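PDB 3E99: benzoate 1,2-dioxygenase beta subunit from Burkholderia mallei ATCC 23344, which probably serves as the non-catalytic, structural subunit of the ring-hydroxylating oxygenase that converts benzoate to its cis-dihydrodiol. Local coordinates for residues 30-41 against 59-70; 125-133 against 145-153. One frame throughout, in Å; residues are numbered along the deposited sequence. Where two conformers were deposited one is given.

Contact 1 of 2, residues 30-41 against 59-70; sequences LDCYRADAVFWM and SLIYYPNRQGLE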
loop_
_atom_site.group_PDB
_atom_site.type_symbol
_atom_site.label_atom_id
_atom_site.label_comp_id
_atom_site.label_asym_id
_atom_site.label_seq_id
_atom_site.Cartn_x
_atom_site.Cartn_y
_atom_site.Cartn_z
ATOM N N LEU A 30 -6.839 1.923 22.313
ATOM C CA LEU A 30 -7.753 2.916 22.844
ATOM C C LEU A 30 -7.005 4.141 23.251
ATOM O O LEU A 30 -7.544 5.227 23.139
ATOM C CB LEU A 30 -8.560 2.377 24.046
ATOM C CG LEU A 30 -9.679 1.410 23.667
ATOM C CD1 LEU A 30 -10.119 0.513 24.860
ATOM C CD2 LEU A 30 -10.858 2.120 22.988
ATOM N N ASP A 31 -5.780 3.980 23.753
ATOM C CA ASP A 31 -4.996 5.149 24.171
ATOM C C ASP A 31 -4.485 6.011 23.031
ATOM O O ASP A 31 -3.926 7.063 23.292
ATOM C CB ASP A 31 -3.816 4.747 25.053
ATOM C CG ASP A 31 -4.216 4.539 26.498
ATOM O OD1 ASP A 31 -5.252 5.104 26.942
ATOM O OD2 ASP A 31 -3.474 3.801 27.176
ATOM N N CYS A 32 -4.693 5.599 21.784
ATOM C CA CYS A 32 -4.394 6.467 20.639
ATOM C C CYS A 32 -5.513 7.453 20.393
ATOM O O CYS A 32 -5.367 8.321 19.504
ATOM C CB CYS A 32 -4.197 5.641 19.347
ATOM S SG CYS A 32 -2.832 4.497 19.423
ATOM N N TYR A 33 -6.618 7.304 21.143
ATOM C CA TYR A 33 -7.815 8.124 20.989
ATOM C C TYR A 33 -8.052 9.029 22.191
ATOM O O TYR A 33 -7.975 8.593 23.332
ATOM C CB TYR A 33 -9.084 7.281 20.746
ATOM C CG TYR A 33 -9.077 6.580 19.381
ATOM C CD1 TYR A 33 -8.314 5.443 19.164
ATOM C CD2 TYR A 33 -9.840 7.062 18.320
ATOM C CE1 TYR A 33 -8.310 4.798 17.924
ATOM C CE2 TYR A 33 -9.856 6.424 17.086
ATOM C CZ TYR A 33 -9.057 5.330 16.867
ATOM O OH TYR A 33 -9.082 4.706 15.617
ATOM N N ARG A 34 -8.331 10.292 21.921
ATOM C CA ARG A 34 -8.662 11.234 22.998
ATOM C C ARG A 34 -10.000 10.824 23.620
ATOM O O ARG A 34 -10.898 10.324 22.935
ATOM C CB ARG A 34 -8.688 12.674 22.486
ATOM C CG ARG A 34 -8.051 13.628 23.472
ATOM C CD ARG A 34 -7.664 14.978 22.867
ATOM N NE ARG A 34 -8.837 15.731 22.449
ATOM C CZ ARG A 34 -8.780 16.973 21.989
ATOM N NH1 ARG A 34 -7.612 17.579 21.857
ATOM N NH2 ARG A 34 -9.883 17.601 21.633
ATOM N N ALA A 35 -10.162 11.049 24.928
ATOM C CA ALA A 35 -11.408 10.645 25.584
ATOM C C ALA A 35 -12.649 11.212 24.866
ATOM O O ALA A 35 -13.701 10.579 24.833
ATOM C CB ALA A 35 -11.388 11.039 27.061
ATOM N N ASP A 36 -12.506 12.385 24.254
ATOM C CA ASP A 36 -13.608 13.027 23.518
ATOM C C ASP A 36 -13.586 12.740 22.006
ATOM O O ASP A 36 -14.234 13.446 21.238
ATOM C CB ASP A 36 -13.592 14.542 23.741
ATOM C CG ASP A 36 -12.393 15.223 23.130
ATOM O OD1 ASP A 36 -11.362 14.557 22.881
ATOM O OD2 ASP A 36 -12.482 16.447 22.919
ATOM N N ALA A 37 -12.873 11.693 21.593
ATOM C CA ALA A 37 -12.807 11.329 20.175
ATOM C C ALA A 37 -14.179 10.963 19.614
ATOM O O ALA A 37 -14.929 10.225 20.238
ATOM C CB ALA A 37 -11.817 10.172 19.947
ATOM N N VAL A 38 -14.487 11.480 18.429
ATOM C CA VAL A 38 -15.662 11.065 17.678
ATOM C C VAL A 38 -15.194 10.103 16.588
ATOM O O VAL A 38 -14.165 10.343 15.955
ATOM C CB VAL A 38 -16.358 12.268 16.973
ATOM C CG1 VAL A 38 -17.578 11.796 16.195
ATOM C CG2 VAL A 38 -16.762 13.319 17.987
ATOM N N PHE A 39 -15.954 9.033 16.387
ATOM C CA PHE A 39 -15.589 7.938 15.494
ATOM C C PHE A 39 -16.818 7.672 14.668
ATOM O O PHE A 39 -17.841 7.303 15.201
ATOM C CB PHE A 39 -15.217 6.702 16.323
ATOM C CG PHE A 39 -14.712 5.524 15.518
ATOM C CD1 PHE A 39 -15.549 4.828 14.660
ATOM C CD2 PHE A 39 -13.390 5.093 15.659
ATOM C CE1 PHE A 39 -15.069 3.719 13.926
ATOM C CE2 PHE A 39 -12.910 3.991 14.937
ATOM C CZ PHE A 39 -13.754 3.302 14.079
ATOM N N TRP A 40 -16.713 7.851 13.364
ATOM C CA TRP A 40 -17.856 7.830 12.501
ATOM C C TRP A 40 -17.586 7.140 11.172
ATOM O O TRP A 40 -16.746 7.593 10.347
ATOM C CB TRP A 40 -18.306 9.256 12.261
ATOM C CG TRP A 40 -19.481 9.363 11.392
ATOM C CD1 TRP A 40 -20.525 8.477 11.289
ATOM C CD2 TRP A 40 -19.780 10.440 10.516
ATOM N NE1 TRP A 40 -21.447 8.942 10.387
ATOM C CE2 TRP A 40 -21.011 10.141 9.887
ATOM C CE3 TRP A 40 -19.127 11.633 10.195
ATOM C CZ2 TRP A 40 -21.598 10.990 8.942
ATOM C CZ3 TRP A 40 -19.692 12.474 9.227
ATOM C CH2 TRP A 40 -20.926 12.154 8.623
HETATM N N MSE A 41 -18.303 6.043 10.960
HETATM C CA MSE A 41 -18.315 5.396 9.669
HETATM C C MSE A 41 -19.707 5.465 9.126
HETATM O O MSE A 41 -20.530 4.645 9.518
HETATM C CB MSE A 41 -17.858 3.938 9.751
HETATM C CG MSE A 41 -17.884 3.229 8.391
HETATM SE SE MSE A 41 -16.937 1.441 8.473
HETATM C CE MSE A 41 -18.045 0.642 9.669
ATOM N N SER A 59 -25.620 5.636 10.454
ATOM C CA SER A 59 -24.232 5.289 10.236
ATOM C C SER A 59 -24.047 3.797 10.399
ATOM O O SER A 59 -24.872 3.137 11.004
ATOM C CB SER A 59 -23.341 6.025 11.242
ATOM O OG SER A 59 -23.605 7.419 11.226
ATOM N N LEU A 60 -22.954 3.267 9.863
ATOM C CA LEU A 60 -22.519 1.905 10.201
ATOM C C LEU A 60 -21.978 1.878 11.639
ATOM O O LEU A 60 -22.289 0.957 12.407
ATOM C CB LEU A 60 -21.485 1.376 9.202
ATOM C CG LEU A 60 -21.940 1.496 7.741
ATOM C CD1 LEU A 60 -20.911 0.948 6.757
ATOM C CD2 LEU A 60 -23.286 0.820 7.559
ATOM N N ILE A 61 -21.215 2.907 12.019
ATOM C CA ILE A 61 -20.760 3.077 13.397
ATOM C C ILE A 61 -20.748 4.559 13.694
ATOM O O ILE A 61 -20.287 5.339 12.866
ATOM C CB ILE A 61 -19.314 2.555 13.606
ATOM C CG1 ILE A 61 -19.191 1.064 13.284
ATOM C CG2 ILE A 61 -18.855 2.819 15.019
ATOM C CD1 ILE A 61 -17.777 0.575 13.249
ATOM N N TYR A 62 -21.258 4.957 14.858
ATOM C CA TYR A 62 -21.060 6.312 15.329
ATOM C C TYR A 62 -20.855 6.326 16.834
ATOM O O TYR A 62 -21.661 5.754 17.567
ATOM C CB TYR A 62 -22.229 7.190 14.945
ATOM C CG TYR A 62 -22.102 8.574 15.535
ATOM C CD1 TYR A 62 -21.117 9.423 15.104
ATOM C CD2 TYR A 62 -22.964 9.020 16.544
ATOM C CE1 TYR A 62 -20.960 10.666 15.636
ATOM C CE2 TYR A 62 -22.825 10.297 17.086
ATOM C CZ TYR A 62 -21.808 11.105 16.622
ATOM O OH TYR A 62 -21.597 12.358 17.118
ATOM N N TYR A 63 -19.769 6.949 17.296
ATOM C CA TYR A 63 -19.561 7.203 18.716
ATOM C C TYR A 63 -19.202 8.642 18.915
ATOM O O TYR A 63 -18.266 9.136 18.252
ATOM C CB TYR A 63 -18.438 6.344 19.282
ATOM C CG TYR A 63 -18.704 4.876 19.163
ATOM C CD1 TYR A 63 -19.832 4.316 19.727
ATOM C CD2 TYR A 63 -17.843 4.045 18.473
ATOM C CE1 TYR A 63 -20.073 2.994 19.619
ATOM C CE2 TYR A 63 -18.081 2.742 18.345
ATOM C CZ TYR A 63 -19.201 2.208 18.926
ATOM O OH TYR A 63 -19.454 0.886 18.823
ATOM N N PRO A 64 -19.946 9.335 19.796
ATOM C CA PRO A 64 -19.707 10.743 20.043
ATOM C C PRO A 64 -18.568 11.010 20.997
ATOM O O PRO A 64 -18.144 12.158 21.154
ATOM C CB PRO A 64 -21.024 11.213 20.637
ATOM C CG PRO A 64 -21.536 10.040 21.364
ATOM C CD PRO A 64 -21.099 8.842 20.571
ATOM N N ASN A 65 -18.079 9.958 21.644
ATOM C CA ASN A 65 -16.877 10.072 22.454
ATOM C C ASN A 65 -16.252 8.712 22.540
ATOM O O ASN A 65 -16.769 7.756 21.990
ATOM C CB ASN A 65 -17.219 10.642 23.831
ATOM C CG ASN A 65 -18.296 9.871 24.504
ATOM O OD1 ASN A 65 -18.278 8.654 24.505
ATOM N ND2 ASN A 65 -19.278 10.581 25.065
ATOM N N ARG A 66 -15.133 8.617 23.234
ATOM C CA ARG A 66 -14.424 7.356 23.283
ATOM C C ARG A 66 -15.139 6.257 24.086
ATOM O O ARG A 66 -14.939 5.097 23.836
ATOM C CB ARG A 66 -13.053 7.558 23.860
ATOM C CG ARG A 66 -12.090 6.453 23.421
ATOM C CD ARG A 66 -10.754 6.723 23.978
ATOM N NE ARG A 66 -10.721 6.266 25.342
ATOM C CZ ARG A 66 -9.620 6.136 26.068
ATOM N NH1 ARG A 66 -8.437 6.478 25.581
ATOM N NH2 ARG A 66 -9.707 5.654 27.302
ATOM N N GLN A 67 -15.977 6.616 25.042
ATOM C CA GLN A 67 -16.660 5.594 25.809
ATOM C C GLN A 67 -17.281 4.518 24.923
ATOM O O GLN A 67 -17.199 3.347 25.236
ATOM C CB GLN A 67 -17.743 6.204 26.705
ATOM C CG GLN A 67 -18.529 5.174 27.532
ATOM C CD GLN A 67 -19.502 5.843 28.443
ATOM O OE1 GLN A 67 -19.136 6.737 29.172
ATOM N NE2 GLN A 67 -20.757 5.420 28.405
ATOM N N GLY A 68 -17.909 4.899 23.822
ATOM C CA GLY A 68 -18.523 3.922 22.934
ATOM C C GLY A 68 -17.488 2.946 22.402
ATOM O O GLY A 68 -17.760 1.755 22.267
ATOM N N LEU A 69 -16.288 3.443 22.113
ATOM C CA LEU A 69 -15.218 2.582 21.615
ATOM C C LEU A 69 -14.730 1.643 22.710
ATOM O O LEU A 69 -14.357 0.516 22.409
ATOM C CB LEU A 69 -14.020 3.387 21.108
ATOM C CG LEU A 69 -14.152 4.070 19.747
ATOM C CD1 LEU A 69 -12.877 4.842 19.446
ATOM C CD2 LEU A 69 -14.460 3.046 18.658
ATOM N N GLU A 70 -14.687 2.141 23.948
ATOM C CA GLU A 70 -14.267 1.333 25.109
ATOM C C GLU A 70 -15.231 0.192 25.271
ATOM O O GLU A 70 -14.847 -0.956 25.500
ATOM C CB GLU A 70 -14.224 2.181 26.381
ATOM C CG GLU A 70 -13.088 3.261 26.384
ATOM C CD GLU A 70 -13.334 4.365 27.364
ATOM O OE1 GLU A 70 -13.924 4.107 28.422
ATOM O OE2 GLU A 70 -12.950 5.509 27.079
HETATM O O HOH W 1 -15.425 9.163 26.707
HETATM O O HOH W 2 -16.519 14.020 22.140
HETATM O O HOH W 3 -14.918 7.560 19.746
#

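Contact 2 of 2, residues 125-133 against 145-153; sequences SYFGMSRYA and SKYVVLKND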
loop_
_atom_site.group_PDB
_atom_site.type_symbol
_atom_site.label_atom_id
_atom_site.label_comp_id
_atom_site.label_asym_id
_atom_site.label_seq_id
_atom_site.Cartn_x
_atom_site.Cartn_y
_atom_site.Cartn_z
ATOM N N SER A 125 -11.386 -8.715 2.221
ATOM C CA SER A 125 -10.802 -7.364 2.030
ATOM C C SER A 125 -11.847 -6.329 2.403
ATOM O O SER A 125 -13.024 -6.490 2.069
ATOM C CB SER A 125 -10.408 -7.027 0.565
ATOM O OG SER A 125 -9.184 -7.559 0.188
ATOM N N TYR A 126 -11.394 -5.267 3.048
ATOM C CA TYR A 126 -12.163 -4.077 3.321
ATOM C C TYR A 126 -11.299 -2.942 2.828
ATOM O O TYR A 126 -10.112 -2.953 3.059
ATOM C CB TYR A 126 -12.371 -3.925 4.814
ATOM C CG TYR A 126 -13.060 -5.107 5.424
ATOM C CD1 TYR A 126 -14.430 -5.160 5.495
ATOM C CD2 TYR A 126 -12.324 -6.205 5.879
ATOM C CE1 TYR A 126 -15.069 -6.273 6.051
ATOM C CE2 TYR A 126 -12.942 -7.318 6.397
ATOM C CZ TYR A 126 -14.310 -7.344 6.497
ATOM O OH TYR A 126 -14.915 -8.461 7.034
ATOM N N PHE A 127 -11.887 -1.981 2.132
ATOM C CA PHE A 127 -11.101 -0.876 1.641
ATOM C C PHE A 127 -11.905 0.394 1.578
ATOM O O PHE A 127 -13.121 0.361 1.563
ATOM C CB PHE A 127 -10.488 -1.209 0.306
ATOM C CG PHE A 127 -11.476 -1.267 -0.847
ATOM C CD1 PHE A 127 -12.111 -2.459 -1.160
ATOM C CD2 PHE A 127 -11.713 -0.164 -1.638
ATOM C CE1 PHE A 127 -12.989 -2.536 -2.224
ATOM C CE2 PHE A 127 -12.599 -0.244 -2.713
ATOM C CZ PHE A 127 -13.238 -1.441 -2.971
ATOM N N GLY A 128 -11.201 1.514 1.614
ATOM C CA GLY A 128 -11.844 2.798 1.543
ATOM C C GLY A 128 -10.920 3.939 1.883
ATOM O O GLY A 128 -9.688 3.845 1.669
HETATM N N MSE A 129 -11.521 5.029 2.364
HETATM C CA MSE A 129 -10.802 6.244 2.701
HETATM C C MSE A 129 -11.114 6.604 4.142
HETATM O O MSE A 129 -12.178 6.249 4.684
HETATM C CB MSE A 129 -11.264 7.338 1.743
HETATM C CG MSE A 129 -10.866 8.699 2.078
HETATM SE SE MSE A 129 -12.223 9.529 3.196
HETATM C CE MSE A 129 -11.218 10.869 3.336
ATOM N N SER A 130 -10.189 7.303 4.770
ATOM C CA SER A 130 -10.400 7.810 6.098
ATOM C C SER A 130 -9.856 9.215 6.214
ATOM O O SER A 130 -8.924 9.569 5.471
ATOM C CB SER A 130 -9.735 6.880 7.139
ATOM O OG SER A 130 -10.495 5.704 7.277
ATOM N N ARG A 131 -10.498 10.010 7.087
ATOM C CA ARG A 131 -10.032 11.308 7.520
ATOM C C ARG A 131 -9.825 11.297 9.027
ATOM O O ARG A 131 -10.699 10.929 9.801
ATOM C CB ARG A 131 -11.015 12.426 7.112
ATOM C CG ARG A 131 -10.543 13.800 7.475
ATOM C CD ARG A 131 -11.409 14.918 6.873
ATOM N NE ARG A 131 -11.213 14.997 5.424
ATOM C CZ ARG A 131 -12.091 14.575 4.496
ATOM N NH1 ARG A 131 -13.260 14.068 4.838
ATOM N NH2 ARG A 131 -11.777 14.675 3.216
ATOM N N TYR A 132 -8.628 11.665 9.449
ATOM C CA TYR A 132 -8.303 11.775 10.864
ATOM C C TYR A 132 -7.958 13.234 11.219
ATOM O O TYR A 132 -7.250 13.892 10.474
ATOM C CB TYR A 132 -7.087 10.927 11.201
ATOM C CG TYR A 132 -7.262 9.448 11.449
ATOM C CD1 TYR A 132 -8.228 8.697 10.792
ATOM C CD2 TYR A 132 -6.302 8.764 12.220
ATOM C CE1 TYR A 132 -8.319 7.322 11.005
ATOM C CE2 TYR A 132 -6.348 7.393 12.388
ATOM C CZ TYR A 132 -7.361 6.678 11.808
ATOM O OH TYR A 132 -7.404 5.314 12.009
ATOM N N ALA A 133 -8.453 13.717 12.359
ATOM C CA ALA A 133 -7.873 14.875 13.053
ATOM C C ALA A 133 -7.156 14.350 14.280
ATOM O O ALA A 133 -7.760 13.633 15.095
ATOM C CB ALA A 133 -8.958 15.868 13.468
ATOM N N SER A 145 -10.810 13.065 15.990
ATOM C CA SER A 145 -11.921 12.658 15.126
ATOM C C SER A 145 -11.467 11.641 14.069
ATOM O O SER A 145 -10.431 11.814 13.457
ATOM C CB SER A 145 -12.538 13.895 14.442
ATOM O OG SER A 145 -13.250 13.559 13.249
ATOM N N LYS A 146 -12.256 10.578 13.882
ATOM C CA LYS A 146 -12.060 9.596 12.842
ATOM C C LYS A 146 -13.333 9.412 12.009
ATOM O O LYS A 146 -14.412 9.141 12.518
ATOM C CB LYS A 146 -11.576 8.280 13.435
ATOM C CG LYS A 146 -11.528 7.104 12.450
ATOM C CD LYS A 146 -10.675 6.045 12.996
ATOM C CE LYS A 146 -10.776 4.746 12.162
ATOM N NZ LYS A 146 -9.692 3.781 12.607
ATOM N N TYR A 147 -13.169 9.569 10.694
ATOM C CA TYR A 147 -14.215 9.430 9.714
ATOM C C TYR A 147 -13.728 8.389 8.714
ATOM O O TYR A 147 -12.620 8.525 8.165
ATOM C CB TYR A 147 -14.391 10.766 9.002
ATOM C CG TYR A 147 -15.341 10.763 7.843
ATOM C CD1 TYR A 147 -16.711 10.763 8.049
ATOM C CD2 TYR A 147 -14.868 10.809 6.541
ATOM C CE1 TYR A 147 -17.589 10.803 7.000
ATOM C CE2 TYR A 147 -15.744 10.842 5.473
ATOM C CZ TYR A 147 -17.099 10.838 5.703
ATOM O OH TYR A 147 -17.965 10.879 4.623
ATOM N N VAL A 148 -14.547 7.373 8.484
ATOM C CA VAL A 148 -14.180 6.232 7.663
ATOM C C VAL A 148 -15.246 6.007 6.633
ATOM O O VAL A 148 -16.404 5.789 6.980
ATOM C CB VAL A 148 -14.079 4.925 8.474
ATOM C CG1 VAL A 148 -13.681 3.747 7.552
ATOM C CG2 VAL A 148 -13.124 5.051 9.610
ATOM N N VAL A 149 -14.843 6.033 5.386
ATOM C CA VAL A 149 -15.665 5.655 4.235
ATOM C C VAL A 149 -15.282 4.240 3.773
ATOM O O VAL A 149 -14.163 3.993 3.246
ATOM C CB VAL A 149 -15.484 6.719 3.117
ATOM C CG1 VAL A 149 -16.270 6.387 1.829
ATOM C CG2 VAL A 149 -15.896 8.074 3.686
ATOM N N LEU A 150 -16.200 3.298 4.018
ATOM C CA LEU A 150 -16.046 1.926 3.537
ATOM C C LEU A 150 -16.623 1.833 2.159
ATOM O O LEU A 150 -17.840 1.994 1.946
ATOM C CB LEU A 150 -16.756 0.945 4.434
ATOM C CG LEU A 150 -16.756 -0.519 4.021
ATOM C CD1 LEU A 150 -15.386 -1.101 4.168
ATOM C CD2 LEU A 150 -17.770 -1.234 4.870
ATOM N N LYS A 151 -15.768 1.534 1.199
ATOM C CA LYS A 151 -16.232 1.470 -0.162
ATOM C C LYS A 151 -16.887 0.160 -0.569
ATOM O O LYS A 151 -17.791 0.177 -1.395
ATOM C CB LYS A 151 -15.148 1.903 -1.145
ATOM C CG LYS A 151 -14.871 3.403 -1.093
ATOM C CD LYS A 151 -13.829 3.856 -2.098
ATOM C CE LYS A 151 -13.737 5.379 -2.064
ATOM N NZ LYS A 151 -12.755 5.978 -2.976
ATOM N N ASN A 152 -16.464 -0.965 -0.002
ATOM C CA ASN A 152 -17.101 -2.226 -0.342
ATOM C C ASN A 152 -18.033 -2.600 0.788
ATOM O O ASN A 152 -17.747 -3.462 1.602
ATOM C CB ASN A 152 -16.090 -3.331 -0.707
ATOM C CG ASN A 152 -15.167 -3.705 0.433
ATOM O OD1 ASN A 152 -14.651 -2.860 1.177
ATOM N ND2 ASN A 152 -14.964 -4.974 0.576
ATOM N N ASP A 153 -19.129 -1.869 0.862
ATOM C CA ASP A 153 -19.992 -1.935 2.031
ATOM C C ASP A 153 -20.980 -3.110 2.014
ATOM O O ASP A 153 -21.367 -3.578 3.080
ATOM C CB ASP A 153 -20.721 -0.606 2.262
ATOM C CG ASP A 153 -21.644 -0.241 1.150
ATOM O OD1 ASP A 153 -21.316 -0.516 -0.030
ATOM O OD2 ASP A 153 -22.700 0.340 1.458
HETATM O O HOH W 4 -12.230 13.244 10.987
#

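Contact 1 of 2, residues 30-41 against 59-70
Arg66, in the first turn of helix 66-82, lies along the corner where residues 30-37 turn into a strand. Its CB sits 3.2 Å from Ala35 O, the carbonyl that also accepts the Arg66 backbone N-H. CG passes Tyr33 CB, and CD packs on that same carbon at 3.7 Å. A bend at chi3 (81°) then swings the guanidinium across the turn. NH1 donates to Tyr33 O at 3.1 Å and makes a long salt bridge to Asp31 OD1, while Leu30 CB lies over one face. On the other edge Arg66 NE and NH2 both converge on Glu70 OE2, which lies in the guanidinium plane, though the carboxylate is met from out of its own plane; the paired bonds should restrict rotation of the group. Deeper in, Leu69 inserts its two methyls between two rings: CD1 lies over a face of Tyr33 and CD2 over a face of Phe39, 4.1 Å from the Phe39 centroid. Toward the chain's outer surface Trp40 NE1 donates to Ser59 OG at 2.8 Å, through a rather bent bond, and the edge of Tyr62 turns to the Trp40 face with planes at 88°. Phe39 and Tyr63 form an antiparallel hydrogen-bonded pair, and Leu60 and Ile61 together opposite Met41 form a classic beta bulge, at the edge of the curved sheet of an NTF2-like alpha+beta fold.

Contact 2 of 2, residues 125-133 against 145-153
Backbone hydrogen bonds join strand 125-133 to strand 145-150; the two run antiparallel, their directions 162° apart. Met129, Arg131 and Ala133 form hydrogen-bonded pairs with Val149, Tyr147 and Ser145. Where regular pairing ends, Lys151 N still reaches Phe127 O. Among side-chain polar bonds, the Asn152 amide acts as a surrogate backbone: OD1 accepts from Phe127 N at 3.1 Å and ND2 donates to Ser125 O at 2.9 Å. Asn152 CG stands between its own backbone N and carbonyl carbon (chi1 63°), which turns the amide to the neighbouring strand, nearly parallel to the Phe127 ring with planes 18° apart. Lys146 runs extended beside Tyr132, both pointing the same way; its CD lies 3.3 Å from Tyr132 CE1 and its NZ donates to Tyr132 OH at 2.8 Å. Glu17 is hydrogen-bonded to that hydroxyl, and NZ also bonds Tyr33 OH and Ile164 O. On the face of Met129, Arg131, Tyr147 and Val149, Met129 SE meets Val149 CG2 at 4.0 Å and the edge of the Tyr147 ring. Arg131 holds its guanidinium roughly parallel to that ring, while NE forms a salt bridge with Glu100. The chemistry thus differs by face: a buried lysine amino group shared among several oxygens, which probably stabilises its charge, against selenomethionine, valine and tyrosine packing beside an arginine whose charge is met by Glu100.

Contacts 1 and 2 belong to one mixed sheet, joined where strand 37-42 lies beside strand 142-150: Trp40 N to Lys146 O and Val38 O to Lys146 N are both 2.8 Å and probably hydrogen bonds. Contact 1 is at the sheet's outer strand within the chain and includes a helix start, so it mixes buried Leu30, Phe39 and Met41 with exposed Trp40 and Tyr62, and adds arginine salt bridges and three bridging waters to its backbone pairing. Contact 2 pairs two inner strands, has no exposed touching residue and is mainly backbone bonding. Its far end, unlike contact 1, meets a second subunit, where Lys151 and Asp153 bond Thr90 and Arg89 of that neighbouring chain.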